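Local structure of exotoxin 6 (Staphylococcus aureus subsp. aureus Mu50, 4ZYS) at residues Tyr39-Val42 / Gln47-Gln50; Gly146-Gly151 / Ile169-Lys174; Arg24-Gly29 / Thr91-Gln96; Tyr17-Leu22 / Glu76-Gln81; Gln117-Gln122 / Arg138-Lys143. The protein is a superantigen-like exotoxin of unestablished target that, as in related staphylococcal toxins, probably binds host glycans or immune proteins. All blocks are in the same frame, centred on the assembly; numbering follows the deposited sequence. Where two conformers were deposited one is given.

Contact 1 (Tyr39-Val42 / Gln47-Gln50); sequences YIDV and QYSQ
Val42 and Ser49 form an antiparallel hydrogen-bonded pair: Val42 N reaches Ser49 O at 3.0 Å and Ser49 N returns to Val42 O, also at 3.0 Å. Beside it, Asp41 and Gln50 make the non-hydrogen-bonded pair, where the CA of Asp41 sends a CH...O contact to Ser49 O at 3.4 Å. The buried side carries Val42 and Ser49. Here Val42 packs on Ile51, Val27 and Val71, while Ser49 OG is bonded to Asn84 ND2. This is the hairpin of strands 37-44 and 47-52, two neighbours in the sheet of the OB-fold domain. The other face, with Asp41, Gln50 and Tyr39, is more open and more polar. Gln50, its CG anti to the backbone N (chi1 -176°) and its chain extended, stacks its amide over one face of the Tyr39 ring, offset toward the rim; the planes are 16° apart, with Gln50 CD 3.8 Å from Tyr39 CD1. Asp41 and Gln50 run side by side in the same direction, and Tyr32 OH binds both Asp41 OD1 and Gln50 NE2. Toward solvent, the exposed Tyr48 closes back on the neighbouring strand, where Tyr48 OH makes a 3.1 Å hydrogen bond to Asp41 OD2. That bond arrives from above the carboxylate plane, with the ring turned 66° against the carboxylate.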
# COMPACT_ATOMS: atom_id res chain seq x y z
N TYR A 39 12.46 -8.17 -9.99
CA TYR A 39 11.96 -8.82 -8.76
C TYR A 39 12.95 -8.66 -7.62
O TYR A 39 14.12 -8.47 -7.86
CB TYR A 39 11.75 -10.35 -8.98
CG TYR A 39 10.85 -10.70 -10.13
CD1 TYR A 39 9.47 -10.69 -9.99
CD2 TYR A 39 11.38 -11.07 -11.36
CE1 TYR A 39 8.63 -10.99 -11.06
CE2 TYR A 39 10.54 -11.41 -12.43
CZ TYR A 39 9.17 -11.36 -12.27
OH TYR A 39 8.34 -11.68 -13.32
N ILE A 40 12.47 -8.82 -6.39
CA ILE A 40 13.28 -8.83 -5.18
C ILE A 40 12.75 -9.99 -4.33
O ILE A 40 11.54 -10.10 -4.12
CB ILE A 40 13.34 -7.46 -4.43
CG1 ILE A 40 14.31 -7.49 -3.24
CG2 ILE A 40 11.97 -6.91 -3.99
CD1 ILE A 40 15.11 -6.13 -3.02
N ASP A 41 13.66 -10.91 -3.92
CA ASP A 41 13.34 -12.07 -3.08
C ASP A 41 13.65 -11.73 -1.63
O ASP A 41 14.69 -11.16 -1.36
CB ASP A 41 14.16 -13.31 -3.49
CG ASP A 41 13.70 -14.01 -4.75
OD1 ASP A 41 12.60 -13.69 -5.25
OD2 ASP A 41 14.48 -14.84 -5.27
N VAL A 42 12.75 -12.08 -0.71
CA VAL A 42 12.89 -11.80 0.71
C VAL A 42 12.49 -13.03 1.50
O VAL A 42 11.49 -13.68 1.15
CB VAL A 42 12.04 -10.56 1.15
CG1 VAL A 42 12.43 -10.08 2.55
CG2 VAL A 42 12.15 -9.39 0.18
N GLN A 47 9.62 -17.76 5.57
CA GLN A 47 8.60 -17.65 4.52
C GLN A 47 9.21 -16.92 3.33
O GLN A 47 9.75 -15.82 3.48
CB GLN A 47 7.32 -16.90 5.03
CG GLN A 47 6.76 -17.34 6.40
CD GLN A 47 6.53 -18.83 6.52
OE1 GLN A 47 5.66 -19.40 5.86
NE2 GLN A 47 7.35 -19.49 7.31
N TYR A 48 9.14 -17.53 2.16
CA TYR A 48 9.68 -16.94 0.95
C TYR A 48 8.69 -16.08 0.18
O TYR A 48 7.56 -16.52 -0.08
CB TYR A 48 10.17 -18.04 0.03
CG TYR A 48 11.41 -17.64 -0.73
CD1 TYR A 48 12.67 -17.86 -0.19
CD2 TYR A 48 11.32 -17.05 -1.97
CE1 TYR A 48 13.82 -17.50 -0.88
CE2 TYR A 48 12.47 -16.69 -2.68
CZ TYR A 48 13.72 -16.93 -2.13
OH TYR A 48 14.88 -16.59 -2.80
N SER A 49 9.13 -14.88 -0.22
CA SER A 49 8.34 -13.98 -1.04
C SER A 49 9.14 -13.49 -2.22
O SER A 49 10.29 -13.09 -2.07
CB SER A 49 7.82 -12.79 -0.24
OG SER A 49 6.92 -13.23 0.75
N GLN A 50 8.50 -13.50 -3.40
CA GLN A 50 9.04 -12.95 -4.63
C GLN A 50 8.21 -11.74 -4.89
O GLN A 50 6.99 -11.85 -4.98
CB GLN A 50 9.00 -13.97 -5.80
CG GLN A 50 9.65 -13.43 -7.06
CD GLN A 50 9.16 -14.10 -8.33
OE1 GLN A 50 7.98 -14.03 -8.68
NE2 GLN A 50 10.09 -14.66 -9.11

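Contact 2 (Gly146-Gly151 / Ile169-Lys174); sequences GLYSNG and IDLSQK
The loop that follows helix 130-145 meets the turn at the end of edge strand 166-170 through Tyr148 and Leu171, all within the beta-grasp domain. Tyr148 OH gives a 2.6 Å hydrogen bond to Leu171 O, met in the carbonyl plane and on a lone pair, with an angle of 142° at the carbonyl oxygen. Tyr148 CG lies anti to the carbonyl carbon, beside the backbone N (chi1 -53°), which carries the ring toward Leu171. The acceptor also lies at the edge of the ring and in its plane, 3.4 Å from Tyr148 CE1. Next to this bond the contact is apolar: Leu147 CD2 and Leu171 CD2 are 4.3 Å apart, and Leu147 CG sits over the centre of one face of the Tyr148 ring. Leu147 and Tyr148 are the middle residues of a type II turn from Gly146 to Ser149, which brings the chain off the helix; Gly146, with positive phi, is where the helical path ends. On the other side, Asp170 to Gln173 is a type I turn that also holds an Asx turn. Asp170 OD1 takes Ser172 N at 3.1 Å and Ser172 OG at 2.9 Å, both from the same face of the carboxylate, pinning the bend that presents Leu171 O. Helix 10-17 packs on Tyr148 through Leu13 and Lys14, and Arg138 NH1 from helix 130-145 is bonded to both Tyr148 OH and Gln173 O.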
# COMPACT_ATOMS: atom_id res chain seq x y z
N GLY A 146 -18.14 -0.01 6.74
CA GLY A 146 -18.80 -0.97 5.86
C GLY A 146 -18.52 -0.85 4.38
O GLY A 146 -19.38 -1.19 3.56
N LEU A 147 -17.31 -0.38 4.01
CA LEU A 147 -16.92 -0.33 2.61
C LEU A 147 -16.89 -1.78 2.04
O LEU A 147 -16.38 -2.70 2.68
CB LEU A 147 -15.55 0.36 2.44
CG LEU A 147 -15.00 0.53 0.98
CD1 LEU A 147 -15.83 1.55 0.15
CD2 LEU A 147 -13.53 0.96 1.01
N TYR A 148 -17.48 -1.95 0.84
CA TYR A 148 -17.59 -3.20 0.06
C TYR A 148 -18.61 -4.14 0.66
O TYR A 148 -18.57 -5.35 0.46
CB TYR A 148 -16.22 -3.88 -0.15
CG TYR A 148 -15.16 -2.97 -0.73
CD1 TYR A 148 -15.45 -2.12 -1.80
CD2 TYR A 148 -13.86 -2.99 -0.23
CE1 TYR A 148 -14.48 -1.26 -2.31
CE2 TYR A 148 -12.87 -2.18 -0.79
CZ TYR A 148 -13.19 -1.31 -1.82
OH TYR A 148 -12.21 -0.48 -2.32
N SER A 149 -19.57 -3.55 1.35
CA SER A 149 -20.75 -4.22 1.87
C SER A 149 -21.94 -3.37 1.52
O SER A 149 -21.81 -2.14 1.46
CB SER A 149 -20.63 -4.46 3.37
OG SER A 149 -19.62 -5.43 3.58
N ASN A 150 -23.08 -4.01 1.21
CA ASN A 150 -24.36 -3.36 0.89
C ASN A 150 -24.27 -2.40 -0.31
O ASN A 150 -24.92 -1.34 -0.30
CB ASN A 150 -24.92 -2.60 2.13
CG ASN A 150 -25.01 -3.42 3.39
OD1 ASN A 150 -25.99 -4.15 3.63
ND2 ASN A 150 -23.99 -3.30 4.23
N GLY A 151 -23.49 -2.78 -1.31
CA GLY A 151 -23.31 -1.97 -2.52
C GLY A 151 -22.47 -0.71 -2.35
O GLY A 151 -22.52 0.17 -3.23
N ILE A 169 -6.72 7.86 -5.15
CA ILE A 169 -6.93 6.44 -5.36
C ILE A 169 -8.42 6.15 -5.46
O ILE A 169 -9.14 6.38 -4.49
CB ILE A 169 -6.26 5.57 -4.25
CG1 ILE A 169 -4.75 5.95 -4.05
CG2 ILE A 169 -6.46 4.09 -4.58
CD1 ILE A 169 -3.99 5.23 -2.86
N ASP A 170 -8.87 5.63 -6.62
CA ASP A 170 -10.26 5.28 -6.90
C ASP A 170 -10.63 4.01 -6.11
O ASP A 170 -9.94 3.00 -6.19
CB ASP A 170 -10.45 5.12 -8.42
CG ASP A 170 -11.82 4.74 -8.93
OD1 ASP A 170 -12.76 4.61 -8.11
OD2 ASP A 170 -11.96 4.54 -10.15
N LEU A 171 -11.67 4.11 -5.29
CA LEU A 171 -12.08 3.02 -4.40
C LEU A 171 -12.80 1.89 -5.11
O LEU A 171 -12.88 0.77 -4.55
CB LEU A 171 -12.96 3.57 -3.26
CG LEU A 171 -12.18 4.28 -2.13
CD1 LEU A 171 -13.14 4.76 -1.01
CD2 LEU A 171 -11.10 3.38 -1.53
N SER A 172 -13.33 2.14 -6.31
CA SER A 172 -14.08 1.14 -7.08
C SER A 172 -13.16 0.16 -7.82
O SER A 172 -13.65 -0.81 -8.40
CB SER A 172 -15.06 1.82 -8.05
OG SER A 172 -14.39 2.45 -9.12
N GLN A 173 -11.83 0.40 -7.79
CA GLN A 173 -10.85 -0.50 -8.42
C GLN A 173 -9.78 -0.84 -7.45
O GLN A 173 -9.56 -0.03 -6.54
CB GLN A 173 -10.18 0.18 -9.65
CG GLN A 173 -11.10 0.63 -10.79
CD GLN A 173 -11.79 -0.52 -11.51
OE1 GLN A 173 -11.28 -1.64 -11.60
NE2 GLN A 173 -12.97 -0.24 -12.06
N LYS A 174 -9.03 -1.94 -7.65
CA LYS A 174 -7.81 -2.16 -6.86
C LYS A 174 -6.83 -1.06 -7.25
O LYS A 174 -6.96 -0.52 -8.35
CB LYS A 174 -7.17 -3.54 -7.16
CG LYS A 174 -7.96 -4.77 -6.72
CD LYS A 174 -7.11 -6.01 -6.66
CE LYS A 174 -6.78 -6.67 -7.97
NZ LYS A 174 -5.78 -7.75 -7.79

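Contact 3 (Arg24-Gly29 / Thr91-Gln96); sequences RKNVTG and TKTNSQ
Asn26 and Thr93 touch at a small surface contact in which the Thr93 hydroxyl lies against the backbone and CB of Asn26. Thr93 OG1 is 3.5 Å from Asn26 N, with CA and CB of Asn26 scarcely farther, so the oxygen rests against the start of the residue. The methyl group takes the other end: Thr93 CG2 comes within 3.8 Å of Asn26 OD1, and the two side chains cross at a slant. The torsion of Thr93 accounts for this split, since OG1 stands opposite the backbone N (chi1 -159°) and CG2 is left between that N and the carbonyl carbon. Lys25 adds only a marginal touch, Lys25 C lying 4.4 Å from Thr93 OG1.

In the next shell, Asp70 of strand 69-74 binds both partners: its OD1 accepts from Asn26 N and is hydrogen-bonded to Thr93 OG1. One carboxylate oxygen thus ties the corner to the strand end. The backbone helps set both pieces in place, with Val27 bonded to Ile69 and Thr93 to Asn68. Asn26 itself has positive phi (61°), as the chain turns its corner at Lys25 and Asn26 between strands 21-24 and 27-34 of the OB-fold domain. Strand 84-92 ends at Lys92; further on, Asn94 is hydrogen-bonded to Phe98, Tyr124 and Glu126. The contact therefore sits where the corner between the two strands meets the outgoing end of strand 84-92, with strand 69-74 alongside and the loop before strand 127-129 close to Lys25.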
# COMPACT_ATOMS: atom_id res chain seq x y z
N ARG A 24 7.60 -6.17 7.35
CA ARG A 24 8.81 -6.17 8.15
C ARG A 24 9.70 -5.03 7.74
O ARG A 24 9.81 -4.72 6.55
CB ARG A 24 9.60 -7.49 8.03
CG ARG A 24 9.01 -8.71 8.71
CD ARG A 24 8.95 -8.71 10.23
NE ARG A 24 8.39 -9.97 10.72
CZ ARG A 24 7.09 -10.24 10.79
NH1 ARG A 24 6.19 -9.33 10.44
NH2 ARG A 24 6.68 -11.42 11.24
N LYS A 25 10.39 -4.45 8.72
CA LYS A 25 11.30 -3.32 8.51
C LYS A 25 12.76 -3.71 8.69
O LYS A 25 13.08 -4.49 9.59
CB LYS A 25 10.94 -2.16 9.45
CG LYS A 25 9.52 -1.63 9.22
CD LYS A 25 9.11 -0.56 10.19
CE LYS A 25 7.68 -0.16 9.89
NZ LYS A 25 7.21 0.99 10.71
N ASN A 26 13.64 -3.12 7.86
CA ASN A 26 15.10 -3.28 7.89
C ASN A 26 15.47 -4.74 7.66
O ASN A 26 16.00 -5.41 8.56
CB ASN A 26 15.65 -2.76 9.24
CG ASN A 26 17.12 -2.48 9.27
OD1 ASN A 26 17.80 -2.28 8.24
ND2 ASN A 26 17.61 -2.32 10.48
N VAL A 27 15.13 -5.24 6.48
CA VAL A 27 15.39 -6.64 6.14
C VAL A 27 16.26 -6.68 4.88
O VAL A 27 16.64 -5.62 4.37
CB VAL A 27 14.08 -7.49 6.00
CG1 VAL A 27 13.34 -7.56 7.33
CG2 VAL A 27 13.17 -6.96 4.88
N THR A 28 16.61 -7.90 4.42
CA THR A 28 17.40 -8.13 3.22
C THR A 28 16.56 -8.74 2.10
O THR A 28 15.84 -9.73 2.30
CB THR A 28 18.60 -9.03 3.50
OG1 THR A 28 19.42 -8.42 4.49
CG2 THR A 28 19.43 -9.30 2.25
N GLY A 29 16.72 -8.15 0.93
CA GLY A 29 16.15 -8.62 -0.32
C GLY A 29 17.23 -8.69 -1.39
O GLY A 29 18.16 -7.89 -1.39
N THR A 91 10.23 -0.41 0.08
CA THR A 91 10.69 0.95 0.39
C THR A 91 12.05 0.91 1.12
O THR A 91 12.51 -0.16 1.52
CB THR A 91 9.61 1.67 1.25
OG1 THR A 91 9.32 0.89 2.41
CG2 THR A 91 8.30 1.95 0.50
N LYS A 92 12.69 2.09 1.28
CA LYS A 92 13.93 2.25 2.01
C LYS A 92 13.58 2.33 3.49
O LYS A 92 12.60 2.98 3.86
CB LYS A 92 14.71 3.52 1.57
CG LYS A 92 15.06 3.60 0.07
CD LYS A 92 16.20 2.65 -0.37
CE LYS A 92 16.32 2.55 -1.88
NZ LYS A 92 17.66 2.08 -2.31
N THR A 93 14.35 1.66 4.34
CA THR A 93 14.13 1.67 5.76
C THR A 93 14.46 3.06 6.35
O THR A 93 15.20 3.83 5.72
CB THR A 93 14.94 0.56 6.43
OG1 THR A 93 14.34 0.28 7.69
CG2 THR A 93 16.42 0.93 6.64
N ASN A 94 13.93 3.37 7.55
CA ASN A 94 14.21 4.63 8.23
C ASN A 94 15.67 4.73 8.64
O ASN A 94 16.29 3.72 9.00
CB ASN A 94 13.31 4.82 9.47
CG ASN A 94 11.87 5.21 9.19
OD1 ASN A 94 11.40 5.22 8.04
ND2 ASN A 94 11.14 5.60 10.23
N SER A 95 16.20 5.97 8.63
CA SER A 95 17.54 6.26 9.10
C SER A 95 17.52 6.17 10.62
O SER A 95 16.44 6.20 11.21
CB SER A 95 17.98 7.63 8.60
OG SER A 95 16.95 8.58 8.73
N GLN A 96 18.68 6.03 11.26
CA GLN A 96 18.79 5.92 12.72
C GLN A 96 18.07 7.09 13.46
O GLN A 96 17.33 6.78 14.40
CB GLN A 96 20.27 5.80 13.15
CG GLN A 96 20.50 4.94 14.40
CD GLN A 96 19.94 3.53 14.32
OE1 GLN A 96 20.09 2.82 13.32
NE2 GLN A 96 19.27 3.09 15.37

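Contact 4 (Tyr17-Leu22 / Glu76-Gln81); sequences YNKPVL and EGDSRQ
Lys19 NZ is gripped by two backbone carbonyls, Gly77 O at 2.8 Å and, just before that segment, Arg75 O. The lysine belongs to the connection between helix 10-17 and strand 21-24, an outermost strand of the OB-fold domain's sheet, and it reaches over to the loop that joins strands 69-74 and 84-92. The approach to Gly77 O is from above the carbonyl plane, 39° out of it, with an angle of 130° at the carbonyl oxygen. Most of the lysine chain is stretched out, and the bend comes at its last torsion (chi4 -94°), which turns the ammonium group into the loop. The Lys19 side chain also touches Leu74.

A second, looser hold comes from Asp78, whose OD1 makes a long salt bridge to Lys19 NZ at 3.7 Å; the two side chains cross at an angle. That same oxygen has a stronger partner in His15 NE2, from helix 10-17. Glu76 takes another partner, Tyr16 OH, through OE2. The other carboxylate oxygen, Glu76 OE1, stays 6.6 Å from Lys19 NZ.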
# COMPACT_ATOMS: atom_id res chain seq x y z
N TYR A 17 -8.82 -6.82 -0.18
CA TYR A 17 -8.43 -5.90 0.88
C TYR A 17 -8.59 -6.47 2.30
O TYR A 17 -8.12 -5.84 3.24
CB TYR A 17 -9.13 -4.55 0.70
CG TYR A 17 -8.45 -3.79 -0.42
CD1 TYR A 17 -7.15 -3.29 -0.26
CD2 TYR A 17 -9.02 -3.72 -1.69
CE1 TYR A 17 -6.49 -2.67 -1.31
CE2 TYR A 17 -8.36 -3.08 -2.74
CZ TYR A 17 -7.10 -2.54 -2.54
OH TYR A 17 -6.43 -1.92 -3.57
N ASN A 18 -9.09 -7.72 2.45
CA ASN A 18 -9.13 -8.41 3.75
C ASN A 18 -7.98 -9.44 3.87
O ASN A 18 -7.87 -10.10 4.90
CB ASN A 18 -10.49 -9.10 3.98
CG ASN A 18 -11.58 -8.15 4.48
OD1 ASN A 18 -11.31 -7.09 5.05
ND2 ASN A 18 -12.83 -8.51 4.26
N LYS A 19 -7.14 -9.60 2.81
CA LYS A 19 -6.02 -10.57 2.78
C LYS A 19 -5.00 -10.26 3.88
O LYS A 19 -4.67 -9.09 4.07
CB LYS A 19 -5.32 -10.57 1.41
CG LYS A 19 -6.08 -11.26 0.31
CD LYS A 19 -5.40 -11.01 -1.03
CE LYS A 19 -5.82 -11.97 -2.13
NZ LYS A 19 -4.89 -13.12 -2.24
N PRO A 20 -4.50 -11.27 4.63
CA PRO A 20 -3.50 -10.98 5.68
C PRO A 20 -2.24 -10.34 5.09
O PRO A 20 -1.80 -10.69 4.00
CB PRO A 20 -3.20 -12.35 6.29
CG PRO A 20 -4.32 -13.24 5.86
CD PRO A 20 -4.75 -12.72 4.52
N VAL A 21 -1.64 -9.42 5.82
CA VAL A 21 -0.46 -8.70 5.36
C VAL A 21 0.82 -9.16 6.10
O VAL A 21 0.78 -9.45 7.28
CB VAL A 21 -0.75 -7.18 5.51
CG1 VAL A 21 0.51 -6.39 5.82
CG2 VAL A 21 -1.44 -6.65 4.26
N LEU A 22 1.94 -9.22 5.38
CA LEU A 22 3.24 -9.55 5.95
C LEU A 22 4.11 -8.32 5.81
O LEU A 22 4.45 -7.95 4.69
CB LEU A 22 3.86 -10.79 5.28
CG LEU A 22 5.26 -11.21 5.77
CD1 LEU A 22 5.28 -11.41 7.31
CD2 LEU A 22 5.78 -12.46 5.01
N GLU A 76 -0.61 -12.21 -3.83
CA GLU A 76 -1.51 -12.07 -4.98
C GLU A 76 -2.09 -13.45 -5.31
O GLU A 76 -1.40 -14.47 -5.17
CB GLU A 76 -0.78 -11.49 -6.20
CG GLU A 76 -0.39 -10.02 -6.07
CD GLU A 76 -1.52 -9.01 -6.06
OE1 GLU A 76 -2.45 -9.12 -6.89
OE2 GLU A 76 -1.43 -8.04 -5.27
N GLY A 77 -3.37 -13.46 -5.70
CA GLY A 77 -4.08 -14.68 -6.08
C GLY A 77 -4.50 -15.62 -4.98
O GLY A 77 -4.26 -15.38 -3.79
N ASP A 78 -5.14 -16.71 -5.39
CA ASP A 78 -5.64 -17.73 -4.47
C ASP A 78 -5.04 -19.04 -4.92
O ASP A 78 -5.51 -19.63 -5.89
CB ASP A 78 -7.18 -17.72 -4.45
CG ASP A 78 -7.77 -16.37 -4.07
OD1 ASP A 78 -7.35 -15.79 -3.02
OD2 ASP A 78 -8.64 -15.86 -4.82
N SER A 79 -3.93 -19.43 -4.28
CA SER A 79 -3.15 -20.61 -4.65
C SER A 79 -2.59 -21.39 -3.47
O SER A 79 -2.49 -20.87 -2.37
CB SER A 79 -1.99 -20.21 -5.54
OG SER A 79 -0.96 -19.49 -4.88
N ARG A 80 -2.21 -22.65 -3.73
CA ARG A 80 -1.65 -23.57 -2.75
C ARG A 80 -0.15 -23.45 -2.69
O ARG A 80 0.47 -24.05 -1.82
CB ARG A 80 -2.03 -25.03 -3.06
CG ARG A 80 -3.51 -25.38 -2.90
CD ARG A 80 -4.07 -25.00 -1.54
NE ARG A 80 -4.01 -26.07 -0.55
CZ ARG A 80 -3.91 -25.86 0.76
NH1 ARG A 80 -3.78 -24.63 1.24
NH2 ARG A 80 -3.92 -26.89 1.60
N GLN A 81 0.44 -22.67 -3.59
CA GLN A 81 1.88 -22.48 -3.65
C GLN A 81 2.37 -21.78 -2.39
O GLN A 81 1.88 -20.69 -2.07
CB GLN A 81 2.23 -21.70 -4.90
CG GLN A 81 3.68 -21.34 -4.99
CD GLN A 81 4.14 -21.16 -6.41
OE1 GLN A 81 5.34 -21.06 -6.64
NE2 GLN A 81 3.23 -21.13 -7.38

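Contact 5 (Gln117-Gln122 / Arg138-Lys143); sequences QSSLYQ and RERAIK
Arg140 projects from helix 130-145 toward residues 119-121 and meets them with the edge of its guanidinium group. Arg140 NH1 reaches two oxygens: Leu120 O at 2.9 Å, in a fairly straight bond (154° at the hydrogen), and Ser119 OG, also at 2.9 Å, in a weak and sharply bent one. Both oxygens lie at the edge of the guanidinium and near its plane, although Leu120 O is slightly tilted from it. Relative to the carbonyl, the donor stands above the plane of Leu120 C=O. The other nitrogen, Arg140 NH2, goes to Tyr121, coming to the edge of the ring and in its plane, 3.5 Å from Tyr121 CD1. Ring and guanidinium are turned well away from parallel, 63° apart, and neither lies flat on the other.

The arginine gets there by a bent route. CG leaves anti to the backbone N, then the chain folds at chi2 (84°) and again at chi3, carrying the head group alongside the strand end. In the beta-grasp domain this helix packs across the mixed sheet, and strand 117-119 is an outermost strand of that sheet, next to 106-111. The Arg140 side chain also touches Leu107 and Ile109 of the neighbouring strand 106-111. Ser119 OG, opposite its backbone N, offers itself as acceptor to Arg140 NH1, though only weakly. Tyr121, buried, also touches Leu133 and Arg136, one to two turns earlier in the same helix.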
# COMPACT_ATOMS: atom_id res chain seq x y z
N GLN A 117 -15.68 12.37 9.30
CA GLN A 117 -15.38 11.96 10.67
C GLN A 117 -13.88 11.85 10.82
O GLN A 117 -13.25 11.08 10.10
CB GLN A 117 -16.06 10.61 11.04
CG GLN A 117 -17.56 10.49 10.85
CD GLN A 117 -17.99 9.04 10.65
OE1 GLN A 117 -18.20 8.58 9.52
NE2 GLN A 117 -18.12 8.29 11.73
N SER A 118 -13.31 12.60 11.74
CA SER A 118 -11.88 12.53 12.04
C SER A 118 -11.53 11.23 12.78
O SER A 118 -12.32 10.72 13.59
CB SER A 118 -11.44 13.73 12.87
OG SER A 118 -12.20 13.80 14.06
N SER A 119 -10.35 10.70 12.47
CA SER A 119 -9.83 9.48 13.07
C SER A 119 -8.34 9.66 13.29
O SER A 119 -7.70 10.39 12.53
CB SER A 119 -10.11 8.28 12.17
OG SER A 119 -9.75 7.06 12.79
N LEU A 120 -7.79 9.01 14.31
CA LEU A 120 -6.35 9.07 14.55
C LEU A 120 -5.64 8.09 13.58
O LEU A 120 -6.03 6.92 13.49
CB LEU A 120 -6.03 8.76 16.03
CG LEU A 120 -4.56 8.67 16.45
CD1 LEU A 120 -3.78 9.95 16.13
CD2 LEU A 120 -4.46 8.38 17.93
N TYR A 121 -4.65 8.58 12.82
CA TYR A 121 -3.86 7.77 11.91
C TYR A 121 -2.37 8.03 12.16
O TYR A 121 -1.95 9.19 12.13
CB TYR A 121 -4.23 8.03 10.45
CG TYR A 121 -3.61 7.04 9.50
CD1 TYR A 121 -3.93 5.68 9.57
CD2 TYR A 121 -2.70 7.44 8.53
CE1 TYR A 121 -3.34 4.76 8.71
CE2 TYR A 121 -2.12 6.53 7.66
CZ TYR A 121 -2.43 5.18 7.76
OH TYR A 121 -1.88 4.27 6.90
N GLN A 122 -1.60 6.99 12.45
CA GLN A 122 -0.16 7.17 12.75
C GLN A 122 0.72 6.61 11.62
O GLN A 122 0.57 5.45 11.25
CB GLN A 122 0.22 6.50 14.10
CG GLN A 122 -0.61 7.02 15.25
CD GLN A 122 -0.09 6.79 16.64
OE1 GLN A 122 0.76 5.93 16.92
NE2 GLN A 122 -0.59 7.58 17.54
N ARG A 138 -8.14 1.47 3.18
CA ARG A 138 -9.28 0.67 2.75
C ARG A 138 -9.69 -0.28 3.89
O ARG A 138 -10.88 -0.44 4.08
CB ARG A 138 -8.96 -0.10 1.44
CG ARG A 138 -8.82 0.84 0.22
CD ARG A 138 -9.06 0.11 -1.08
NE ARG A 138 -8.35 0.73 -2.20
CZ ARG A 138 -8.72 0.65 -3.47
NH1 ARG A 138 -9.83 -0.00 -3.81
NH2 ARG A 138 -7.99 1.21 -4.42
N GLU A 139 -8.74 -0.81 4.68
CA GLU A 139 -8.97 -1.68 5.85
C GLU A 139 -9.83 -0.98 6.91
O GLU A 139 -10.77 -1.57 7.42
CB GLU A 139 -7.62 -2.11 6.46
CG GLU A 139 -7.73 -3.04 7.66
CD GLU A 139 -6.38 -3.49 8.19
OE1 GLU A 139 -5.46 -2.65 8.27
OE2 GLU A 139 -6.25 -4.70 8.52
N ARG A 140 -9.49 0.28 7.22
CA ARG A 140 -10.19 1.15 8.17
C ARG A 140 -11.63 1.43 7.65
O ARG A 140 -12.58 1.27 8.41
CB ARG A 140 -9.36 2.44 8.32
CG ARG A 140 -9.86 3.50 9.29
CD ARG A 140 -9.47 3.30 10.74
NE ARG A 140 -8.03 3.15 11.00
CZ ARG A 140 -7.24 4.11 11.48
NH1 ARG A 140 -7.73 5.32 11.70
NH2 ARG A 140 -5.97 3.86 11.75
N ALA A 141 -11.78 1.80 6.36
CA ALA A 141 -13.07 2.05 5.71
C ALA A 141 -13.97 0.79 5.70
O ALA A 141 -15.18 0.91 5.85
CB ALA A 141 -12.85 2.54 4.29
N ILE A 142 -13.38 -0.41 5.54
CA ILE A 142 -14.10 -1.69 5.52
C ILE A 142 -14.57 -2.05 6.93
O ILE A 142 -15.75 -2.35 7.13
CB ILE A 142 -13.24 -2.82 4.89
CG1 ILE A 142 -13.02 -2.59 3.37
CG2 ILE A 142 -13.83 -4.21 5.16
CD1 ILE A 142 -11.81 -3.32 2.82
N LYS A 143 -13.63 -2.05 7.89
CA LYS A 143 -13.88 -2.46 9.27
C LYS A 143 -14.81 -1.50 9.98
O LYS A 143 -15.76 -1.97 10.60
CB LYS A 143 -12.56 -2.61 10.05
CG LYS A 143 -11.79 -3.89 9.71
CD LYS A 143 -10.63 -4.18 10.68
CE LYS A 143 -9.91 -5.47 10.30
NZ LYS A 143 -8.98 -5.95 11.36

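Overall arrangement
Contacts 1, 3 and 4 lie in the OB-fold domain and all reach its mixed sheet; contacts 2 and 5 belong to the beta-grasp domain. Contact 2 is fully buried, contacts 1 and 5 partly so, and contacts 3 and 4 are on the surface. Contact 1 combines paired backbone with polar side chains, contact 2 a buried hydroxyl-carbonyl bond with leucines; contact 3 sets a hydroxyl against backbone, contact 4 an ammonium on carbonyls, contact 5 an arginine edge. Contacts 1 and 3 touch, Ile40 packing on Gly29, and Arg138 joins contacts 2 and 5. Between the OB-fold and beta-grasp contacts, Tyr17 of contact 4 packs against Tyr148, Lys174 and Ile142.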